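PDB 1YOC: DUF4442 domain-containing protein from Pseudomonas aeruginosa, which is of unknown function but adopts a hot-dog fold related to PaaI-type thioesterases, and so may act on acyl thioesters. Local coordinates for residues B[85-96]-B[136-147]; B[39-47]-B[72-81]. All coordinates share one frame; numbering follows the deposited sequence.

Interaction 1. Residues B[85-96]-B[136-147]. With GOL (glycerol), chain C.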
loop_
_atom_site.group_PDB
_atom_site.type_symbol
_atom_site.label_atom_id
_atom_site.label_comp_id
_atom_site.label_asym_id
_atom_site.label_seq_id
_atom_site.Cartn_x
_atom_site.Cartn_y
_atom_site.Cartn_z
ATOM N N GLY B 85 2.927 20.079 20.130
ATOM C CA GLY B 85 4.154 19.616 20.764
ATOM C C GLY B 85 4.402 18.110 20.635
ATOM O O GLY B 85 5.402 17.604 21.117
ATOM N N HIS B 86 3.501 17.385 19.980
ATOM C CA HIS B 86 3.688 15.940 19.828
ATOM C C HIS B 86 4.109 15.637 18.408
ATOM O O HIS B 86 3.947 16.448 17.508
ATOM C CB HIS B 86 2.364 15.202 20.126
ATOM C CG HIS B 86 1.979 15.178 21.575
ATOM N ND1 HIS B 86 2.670 15.868 22.549
ATOM C CD2 HIS B 86 0.993 14.509 22.219
ATOM C CE1 HIS B 86 2.129 15.621 23.730
ATOM N NE2 HIS B 86 1.109 14.798 23.557
ATOM N N ARG B 87 4.669 14.456 18.193
ATOM C CA ARG B 87 5.030 14.078 16.833
ATOM C C ARG B 87 4.432 12.681 16.598
ATOM O O ARG B 87 4.083 12.001 17.536
ATOM C CB ARG B 87 6.549 14.085 16.663
ATOM C CG ARG B 87 7.284 12.870 17.128
ATOM C CD ARG B 87 8.827 13.032 16.897
ATOM N NE ARG B 87 9.200 13.291 15.500
ATOM C CZ ARG B 87 9.247 14.504 14.931
ATOM N NH1 ARG B 87 8.948 15.593 15.633
ATOM N NH2 ARG B 87 9.580 14.633 13.651
ATOM N N TRP B 88 4.258 12.301 15.346
ATOM C CA TRP B 88 3.674 10.993 15.051
ATOM C C TRP B 88 4.450 10.291 13.951
ATOM O O TRP B 88 5.051 10.929 13.069
ATOM C CB TRP B 88 2.214 11.150 14.571
ATOM C CG TRP B 88 2.073 12.023 13.325
ATOM C CD1 TRP B 88 2.092 13.419 13.266
ATOM C CD2 TRP B 88 1.923 11.588 11.971
ATOM N NE1 TRP B 88 1.972 13.846 11.983
ATOM C CE2 TRP B 88 1.862 12.758 11.155
ATOM C CE3 TRP B 88 1.824 10.329 11.356
ATOM C CZ2 TRP B 88 1.716 12.698 9.756
ATOM C CZ3 TRP B 88 1.672 10.272 9.957
ATOM C CH2 TRP B 88 1.623 11.438 9.180
ATOM N N ILE B 89 4.402 8.962 14.004
ATOM C CA ILE B 89 5.041 8.143 12.989
ATOM C C ILE B 89 4.225 6.846 12.859
ATOM O O ILE B 89 3.885 6.229 13.867
ATOM C CB ILE B 89 6.557 7.833 13.370
ATOM C CG1 ILE B 89 7.228 7.050 12.261
ATOM C CG2 ILE B 89 6.661 6.978 14.587
ATOM C CD1 ILE B 89 6.906 7.644 10.908
ATOM N N PRO B 90 3.849 6.473 11.625
ATOM C CA PRO B 90 3.083 5.232 11.452
ATOM C C PRO B 90 4.033 4.086 11.758
ATOM O O PRO B 90 5.197 4.106 11.318
ATOM C CB PRO B 90 2.730 5.221 9.968
ATOM C CG PRO B 90 2.740 6.661 9.577
ATOM C CD PRO B 90 3.933 7.217 10.353
ATOM N N ARG B 91 3.552 3.096 12.496
ATOM C CA ARG B 91 4.391 1.931 12.831
ATOM C C ARG B 91 3.791 0.629 12.364
ATOM O O ARG B 91 4.487 -0.368 12.288
ATOM C CB ARG B 91 4.633 1.860 14.347
ATOM C CG ARG B 91 5.625 2.872 14.826
ATOM C CD ARG B 91 7.024 2.455 14.335
ATOM N NE ARG B 91 8.037 3.391 14.800
ATOM C CZ ARG B 91 9.157 3.698 14.135
ATOM N NH1 ARG B 91 9.432 3.136 12.957
ATOM N NH2 ARG B 91 9.994 4.603 14.635
ATOM N N GLY B 92 2.497 0.616 12.069
ATOM C CA GLY B 92 1.918 -0.607 11.576
ATOM C C GLY B 92 0.588 -0.344 10.899
ATOM O O GLY B 92 -0.003 0.733 11.041
ATOM N N MET B 93 0.125 -1.321 10.140
ATOM C CA MET B 93 -1.179 -1.185 9.486
ATOM C C MET B 93 -1.738 -2.570 9.213
ATOM O O MET B 93 -0.993 -3.483 8.835
ATOM C CB MET B 93 -1.080 -0.424 8.148
ATOM C CG MET B 93 -2.415 -0.479 7.351
ATOM S SD MET B 93 -2.342 0.450 5.787
ATOM C CE MET B 93 -1.201 -0.581 4.842
ATOM N N THR B 94 -3.016 -2.749 9.500
ATOM C CA THR B 94 -3.679 -4.008 9.158
ATOM C C THR B 94 -4.861 -3.638 8.288
ATOM O O THR B 94 -5.625 -2.727 8.603
ATOM C CB THR B 94 -4.179 -4.815 10.393
ATOM O OG1 THR B 94 -3.027 -5.254 11.132
ATOM C CG2 THR B 94 -4.993 -6.087 9.927
ATOM N N VAL B 95 -5.015 -4.338 7.175
ATOM C CA VAL B 95 -6.136 -4.070 6.283
ATOM C C VAL B 95 -6.876 -5.399 5.938
ATOM O O VAL B 95 -6.306 -6.496 6.024
ATOM C CB VAL B 95 -5.678 -3.445 4.931
ATOM C CG1 VAL B 95 -4.838 -2.188 5.183
ATOM C CG2 VAL B 95 -4.802 -4.486 4.113
ATOM N N GLU B 96 -8.152 -5.268 5.562
ATOM C CA GLU B 96 -8.956 -6.403 5.081
ATOM C C GLU B 96 -9.660 -5.973 3.803
ATOM O O GLU B 96 -10.200 -4.846 3.701
ATOM C CB GLU B 96 -10.003 -6.828 6.128
ATOM C CG GLU B 96 -9.312 -7.604 7.281
ATOM C CD GLU B 96 -10.296 -7.976 8.360
ATOM O OE1 GLU B 96 -10.576 -7.139 9.231
ATOM O OE2 GLU B 96 -10.807 -9.102 8.302
ATOM N N PHE B 136 -13.330 -2.024 1.768
ATOM C CA PHE B 136 -11.992 -2.125 2.371
ATOM C C PHE B 136 -11.972 -1.483 3.748
ATOM O O PHE B 136 -12.652 -0.467 3.974
ATOM C CB PHE B 136 -11.032 -1.377 1.449
ATOM C CG PHE B 136 -9.666 -1.067 2.046
ATOM C CD1 PHE B 136 -8.581 -1.924 1.840
ATOM C CD2 PHE B 136 -9.454 0.146 2.715
ATOM C CE1 PHE B 136 -7.275 -1.566 2.282
ATOM C CE2 PHE B 136 -8.163 0.514 3.166
ATOM C CZ PHE B 136 -7.074 -0.356 2.935
ATOM N N ARG B 137 -11.184 -2.069 4.657
ATOM C CA ARG B 137 -11.017 -1.496 6.011
ATOM C C ARG B 137 -9.538 -1.547 6.371
ATOM O O ARG B 137 -8.840 -2.481 5.991
ATOM C CB ARG B 137 -11.704 -2.322 7.113
ATOM C CG ARG B 137 -13.197 -2.416 7.134
ATOM C CD ARG B 137 -13.634 -3.090 8.495
ATOM N NE ARG B 137 -13.180 -4.477 8.612
ATOM C CZ ARG B 137 -13.890 -5.541 8.226
ATOM N NH1 ARG B 137 -15.107 -5.402 7.710
ATOM N NH2 ARG B 137 -13.367 -6.757 8.295
ATOM N N ALA B 138 -9.085 -0.552 7.129
ATOM C CA ALA B 138 -7.714 -0.540 7.619
ATOM C C ALA B 138 -7.691 0.053 9.030
ATOM O O ALA B 138 -8.614 0.786 9.445
ATOM C CB ALA B 138 -6.833 0.306 6.734
ATOM N N GLU B 139 -6.637 -0.298 9.760
ATOM C CA GLU B 139 -6.361 0.294 11.066
ATOM C C GLU B 139 -4.866 0.620 10.961
ATOM O O GLU B 139 -4.080 -0.256 10.679
ATOM C CB GLU B 139 -6.638 -0.707 12.184
ATOM C CG GLU B 139 -8.120 -0.738 12.576
ATOM C CD GLU B 139 -8.435 -1.858 13.573
ATOM O OE1 GLU B 139 -7.480 -2.447 14.145
ATOM O OE2 GLU B 139 -9.635 -2.123 13.772
ATOM N N ILE B 140 -4.497 1.894 11.108
ATOM C CA ILE B 140 -3.111 2.314 11.027
ATOM C C ILE B 140 -2.710 2.782 12.434
ATOM O O ILE B 140 -3.323 3.672 13.009
ATOM C CB ILE B 140 -2.956 3.445 10.013
ATOM C CG1 ILE B 140 -3.353 2.934 8.616
ATOM C CG2 ILE B 140 -1.483 3.952 10.027
ATOM C CD1 ILE B 140 -3.476 4.055 7.533
ATOM N N THR B 141 -1.676 2.138 12.965
ATOM C CA THR B 141 -1.176 2.437 14.289
ATOM C C THR B 141 -0.101 3.495 14.183
ATOM O O THR B 141 0.914 3.302 13.504
ATOM C CB THR B 141 -0.600 1.175 14.947
ATOM O OG1 THR B 141 -1.663 0.210 15.069
ATOM C CG2 THR B 141 -0.058 1.498 16.342
ATOM N N MET B 142 -0.380 4.627 14.812
ATOM C CA MET B 142 0.514 5.767 14.849
ATOM C C MET B 142 1.205 5.794 16.204
ATOM O O MET B 142 0.536 5.682 17.248
ATOM C CB MET B 142 -0.286 7.068 14.723
ATOM C CG MET B 142 -1.147 7.149 13.486
ATOM S SD MET B 142 -0.130 7.005 11.966
ATOM C CE MET B 142 -1.348 7.446 10.724
ATOM N N TYR B 143 2.539 5.906 16.212
ATOM C CA TYR B 143 3.230 6.023 17.504
ATOM C C TYR B 143 3.394 7.537 17.741
ATOM O O TYR B 143 4.026 8.239 16.939
ATOM C CB TYR B 143 4.610 5.390 17.506
ATOM C CG TYR B 143 5.225 5.511 18.890
ATOM C CD1 TYR B 143 4.740 4.746 19.940
ATOM C CD2 TYR B 143 6.270 6.411 19.154
ATOM C CE1 TYR B 143 5.292 4.861 21.242
ATOM C CE2 TYR B 143 6.814 6.538 20.453
ATOM C CZ TYR B 143 6.316 5.747 21.483
ATOM O OH TYR B 143 6.876 5.751 22.778
ATOM N N VAL B 144 2.808 8.028 18.831
ATOM C CA VAL B 144 2.804 9.456 19.106
ATOM C C VAL B 144 3.653 9.707 20.324
ATOM O O VAL B 144 3.531 9.014 21.323
ATOM C CB VAL B 144 1.350 9.959 19.373
ATOM C CG1 VAL B 144 1.356 11.461 19.753
ATOM C CG2 VAL B 144 0.481 9.713 18.137
ATOM N N SER B 145 4.521 10.700 20.226
ATOM C CA SER B 145 5.391 11.023 21.349
ATOM C C SER B 145 5.567 12.539 21.536
ATOM O O SER B 145 5.504 13.303 20.568
ATOM C CB SER B 145 6.750 10.376 21.119
ATOM O OG SER B 145 7.358 10.919 19.955
ATOM N N GLN B 146 5.744 12.967 22.794
ATOM C CA GLN B 146 5.996 14.381 23.077
ATOM C C GLN B 146 7.405 14.487 22.542
ATOM O O GLN B 146 8.313 13.805 23.028
ATOM C CB GLN B 146 6.012 14.677 24.579
ATOM C CG GLN B 146 6.182 16.190 24.943
ATOM C CD GLN B 146 7.652 16.667 25.136
ATOM O OE1 GLN B 146 7.897 17.664 25.835
ATOM N NE2 GLN B 146 8.620 15.969 24.513
ATOM N N ALA B 147 7.596 15.328 21.539
ATOM C CA ALA B 147 8.912 15.451 20.940
ATOM C C ALA B 147 9.003 16.682 20.048
ATOM O O ALA B 147 10.005 17.423 20.194
ATOM C CB ALA B 147 9.231 14.182 20.132
ATOM O OXT ALA B 147 8.090 16.871 19.209
HETATM C C1 GOL C . -9.371 -3.547 10.393
HETATM O O1 GOL C . -10.715 -4.028 10.320
HETATM C C2 GOL C . -8.355 -4.682 10.172
HETATM O O2 GOL C . -8.911 -4.032 9.026
HETATM C C3 GOL C . -8.257 -5.988 10.977
HETATM O O3 GOL C . -7.726 -5.780 12.296
HETATM O O HOH W 1 6.238 9.651 17.367
#
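A classic beta bulge interrupts the antiparallel ladder between strands 86-96 and 136-146 of the hot-dog sheet, with R91 and G92 both facing T141. R91 N gives T141 O an almost straight bond of 2.8 Å (177°), whereas G92 N reaches the same oxygen only weakly. Strand 86-96 is outermost within its chain, and residues 92-96 pair antiparallel with the second subunit, carrying the sheet across the interface. On the face that meets helix 63-81, M142 SD makes a Met-aromatic contact with W88, 3.9 Å from W88 CE3 and oblique to the ring, while P90 CG touches the same sulfur. Farther along this face, V95 CG1 packs on A138 CB at 3.6 Å. The other face is mixed and more exposed. There a water donates to Y143 O and also bonds S145 OG. At the far end E96 and R137 form a salt bridge: the bend at chi3 (-65°) of R137 turns its guanidinium across the ladder, and NH2 donates in its own plane to E96 OE1 at 3.0 Å, from above the carboxylate plane. A glycerol, probably from the crystallisation liquor, takes a second bond at this guanidinium edge, R137 NE to GOL O1, 3.0 Å.

Interaction 2. Residues B[39-47]-B[72-81]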
loop_
_atom_site.group_PDB
_atom_site.type_symbol
_atom_site.label_atom_id
_atom_site.label_comp_id
_atom_site.label_asym_id
_atom_site.label_seq_id
_atom_site.Cartn_x
_atom_site.Cartn_y
_atom_site.Cartn_z
ATOM N N LEU B 39 -11.372 17.722 5.988
ATOM C CA LEU B 39 -10.204 17.500 6.826
ATOM C C LEU B 39 -10.284 18.464 8.009
ATOM O O LEU B 39 -10.394 19.673 7.818
ATOM C CB LEU B 39 -8.917 17.767 6.032
ATOM C CG LEU B 39 -7.617 17.638 6.833
ATOM C CD1 LEU B 39 -7.461 16.218 7.385
ATOM C CD2 LEU B 39 -6.405 17.991 5.971
ATOM N N ARG B 40 -10.264 17.927 9.220
ATOM C CA ARG B 40 -10.295 18.738 10.418
ATOM C C ARG B 40 -9.809 17.825 11.539
ATOM O O ARG B 40 -9.646 16.628 11.345
ATOM C CB ARG B 40 -11.728 19.216 10.706
ATOM C CG ARG B 40 -12.735 18.084 10.963
ATOM C CD ARG B 40 -14.180 18.645 11.081
ATOM N NE ARG B 40 -15.174 17.595 10.829
ATOM C CZ ARG B 40 -15.552 16.699 11.726
ATOM N NH1 ARG B 40 -15.029 16.734 12.944
ATOM N NH2 ARG B 40 -16.434 15.756 11.406
ATOM N N PRO B 41 -9.519 18.391 12.718
ATOM C CA PRO B 41 -9.067 17.555 13.825
ATOM C C PRO B 41 -10.163 16.497 14.049
ATOM O O PRO B 41 -11.356 16.827 14.065
ATOM C CB PRO B 41 -8.973 18.561 14.995
ATOM C CG PRO B 41 -8.618 19.866 14.268
ATOM C CD PRO B 41 -9.582 19.814 13.099
ATOM N N GLY B 42 -9.765 15.236 14.202
ATOM C CA GLY B 42 -10.739 14.173 14.416
ATOM C C GLY B 42 -11.478 13.598 13.207
ATOM O O GLY B 42 -12.254 12.647 13.371
ATOM N N TYR B 43 -11.277 14.136 12.004
ATOM C CA TYR B 43 -12.002 13.577 10.837
ATOM C C TYR B 43 -11.348 13.852 9.481
ATOM O O TYR B 43 -10.970 14.980 9.202
ATOM C CB TYR B 43 -13.441 14.163 10.793
ATOM C CG TYR B 43 -14.305 13.548 9.701
ATOM C CD1 TYR B 43 -14.924 12.312 9.900
ATOM C CD2 TYR B 43 -14.439 14.166 8.440
ATOM C CE1 TYR B 43 -15.668 11.687 8.863
ATOM C CE2 TYR B 43 -15.176 13.540 7.372
ATOM C CZ TYR B 43 -15.778 12.303 7.610
ATOM O OH TYR B 43 -16.478 11.670 6.597
ATOM N N ALA B 44 -11.201 12.838 8.631
ATOM C CA ALA B 44 -10.667 13.093 7.293
ATOM C C ALA B 44 -11.433 12.229 6.310
ATOM O O ALA B 44 -11.811 11.073 6.603
ATOM C CB ALA B 44 -9.170 12.771 7.210
ATOM N N GLU B 45 -11.695 12.805 5.150
ATOM C CA GLU B 45 -12.384 12.079 4.106
ATOM C C GLU B 45 -11.739 12.434 2.784
ATOM O O GLU B 45 -11.610 13.619 2.434
ATOM C CB GLU B 45 -13.882 12.432 4.105
ATOM C CG GLU B 45 -14.703 11.672 3.067
ATOM C CD GLU B 45 -16.190 12.076 3.114
ATOM O OE1 GLU B 45 -16.658 12.560 4.169
ATOM O OE2 GLU B 45 -16.897 11.901 2.106
ATOM N N VAL B 46 -11.311 11.398 2.069
ATOM C CA VAL B 46 -10.627 11.592 0.782
ATOM C C VAL B 46 -11.311 10.778 -0.309
ATOM O O VAL B 46 -11.990 9.758 -0.042
ATOM C CB VAL B 46 -9.115 11.124 0.825
ATOM C CG1 VAL B 46 -8.353 11.794 1.982
ATOM C CG2 VAL B 46 -9.043 9.669 0.957
ATOM N N THR B 47 -11.142 11.222 -1.542
ATOM C CA THR B 47 -11.718 10.471 -2.651
ATOM C C THR B 47 -10.620 10.322 -3.702
ATOM O O THR B 47 -9.682 11.095 -3.699
ATOM C CB THR B 47 -12.881 11.244 -3.344
ATOM O OG1 THR B 47 -12.403 12.529 -3.792
ATOM C CG2 THR B 47 -14.047 11.479 -2.375
ATOM N N LEU B 72 -3.262 8.318 3.463
ATOM C CA LEU B 72 -3.416 9.765 3.298
ATOM C C LEU B 72 -4.432 10.309 4.307
ATOM O O LEU B 72 -4.202 11.319 4.962
ATOM C CB LEU B 72 -3.862 10.090 1.870
ATOM C CG LEU B 72 -4.145 11.582 1.604
ATOM C CD1 LEU B 72 -2.901 12.448 1.758
ATOM C CD2 LEU B 72 -4.702 11.670 0.165
ATOM N N ALA B 73 -5.561 9.625 4.436
ATOM C CA ALA B 73 -6.585 10.093 5.377
ATOM C C ALA B 73 -6.119 9.972 6.824
ATOM O O ALA B 73 -6.246 10.927 7.610
ATOM C CB ALA B 73 -7.874 9.308 5.184
ATOM N N ALA B 74 -5.564 8.815 7.188
ATOM C CA ALA B 74 -5.177 8.604 8.575
ATOM C C ALA B 74 -4.041 9.474 9.000
ATOM O O ALA B 74 -4.072 10.043 10.093
ATOM C CB ALA B 74 -4.814 7.144 8.817
ATOM N N GLY B 75 -3.034 9.575 8.139
ATOM C CA GLY B 75 -1.874 10.352 8.477
ATOM C C GLY B 75 -2.181 11.835 8.558
ATOM O O GLY B 75 -1.735 12.506 9.494
ATOM N N THR B 76 -2.926 12.350 7.583
ATOM C CA THR B 76 -3.255 13.772 7.608
ATOM C C THR B 76 -4.151 14.075 8.832
ATOM O O THR B 76 -3.944 15.075 9.548
ATOM C CB THR B 76 -3.935 14.198 6.315
ATOM O OG1 THR B 76 -3.048 13.918 5.211
ATOM C CG2 THR B 76 -4.135 15.744 6.308
ATOM N N MET B 77 -5.135 13.223 9.097
ATOM C CA MET B 77 -5.958 13.470 10.301
ATOM C C MET B 77 -5.073 13.479 11.583
ATOM O O MET B 77 -5.265 14.300 12.471
ATOM C CB MET B 77 -7.037 12.391 10.466
ATOM C CG MET B 77 -7.859 12.583 11.755
ATOM S SD MET B 77 -9.311 11.518 11.826
ATOM C CE MET B 77 -8.464 9.915 11.939
ATOM N N THR B 78 -4.148 12.534 11.702
ATOM C CA THR B 78 -3.269 12.472 12.884
ATOM C C THR B 78 -2.481 13.773 13.034
ATOM O O THR B 78 -2.427 14.355 14.136
ATOM C CB THR B 78 -2.319 11.281 12.771
ATOM O OG1 THR B 78 -3.098 10.073 12.763
ATOM C CG2 THR B 78 -1.302 11.253 13.954
ATOM N N ASP B 79 -1.919 14.235 11.921
ATOM C CA ASP B 79 -1.152 15.491 11.892
ATOM C C ASP B 79 -2.021 16.685 12.331
ATOM O O ASP B 79 -1.541 17.605 13.018
ATOM C CB ASP B 79 -0.622 15.750 10.478
ATOM C CG ASP B 79 0.449 16.839 10.440
ATOM O OD1 ASP B 79 1.535 16.592 11.023
ATOM O OD2 ASP B 79 0.187 17.932 9.850
ATOM N N ALA B 80 -3.276 16.671 11.914
ATOM C CA ALA B 80 -4.211 17.759 12.261
ATOM C C ALA B 80 -4.776 17.666 13.680
ATOM O O ALA B 80 -5.250 18.663 14.233
ATOM C CB ALA B 80 -5.409 17.766 11.258
ATOM N N SER B 81 -4.685 16.486 14.291
ATOM C CA SER B 81 -5.318 16.264 15.583
ATOM C C SER B 81 -4.482 16.235 16.855
ATOM O O SER B 81 -4.987 16.611 17.927
ATOM C CB SER B 81 -6.146 14.978 15.521
ATOM O OG SER B 81 -6.965 14.955 14.363
#
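Strand 43-47 runs roughly antiparallel to helix 72-81, their axes 149° apart in direction and 7.6 Å apart at closest approach, while the type II turn R40-Y43 sits beside the last helical turn. At that turn G42 N donates to S81 OG at 2.8 Å, with a nearly straight N-H...O angle of 167°. The serine hydroxyl in turn donates to M77 O, 2.6 Å away and reached from above the carbonyl plane, so OG relays between the helix and the turn and has its rotation fixed by two bonds. P41 lies alongside, its CG 3.6 Å from A80 O. M77 leaves the helix with CG anti to the backbone N (chi1 177°), which brings SD against the peptide joining G42 to Y43, 3.3 Å from Y43 N. In the hot-dog fold the sheet wraps around a long central helix, here 63-81, and this contact is where strand 43-48 and the end of strand 35-40 rest on that helix. The methyl of A44 points at the helix and settles between A73 and M77, its CB 3.9 Å from M77 CB. Small residues, A44 and A73, let the backbones come close there. Two residues further along the strand, V46 CG1 touches both A73 CB and L72 CD2, each at 4.1 Å, and F36 of the neighbouring strand also packs on V46. L39 comes from strand 35-40 and crosses T76 at about a right angle, both of its methyls pressing on T76 CG2 from one side. The CD2 branch is pushed to 3.2 Å from that methyl, tighter than usual van der Waals contact, while T76 OG1 is turned to its own helix and donates to L72 O.

In the fold
Both contacts involve the same hot-dog sheet; interaction 1 lies within it, and interaction 2 sets it against helix 63-81. Interaction 1 is a backbone ladder with an apolar face, part of it against the helix, and a mixed, more exposed face; it also borders the second subunit. Interaction 2 lies nearer the centre of the chain, relies mostly on apolar side chains with a single hydrogen bond across it, and meets no other chain. Their centres are 12 Å apart, and the helix links them: W88 NE1 of interaction 1 probably bonds D79 OD1 of interaction 2 at 2.9 Å, and T78 packs against W88 and M142.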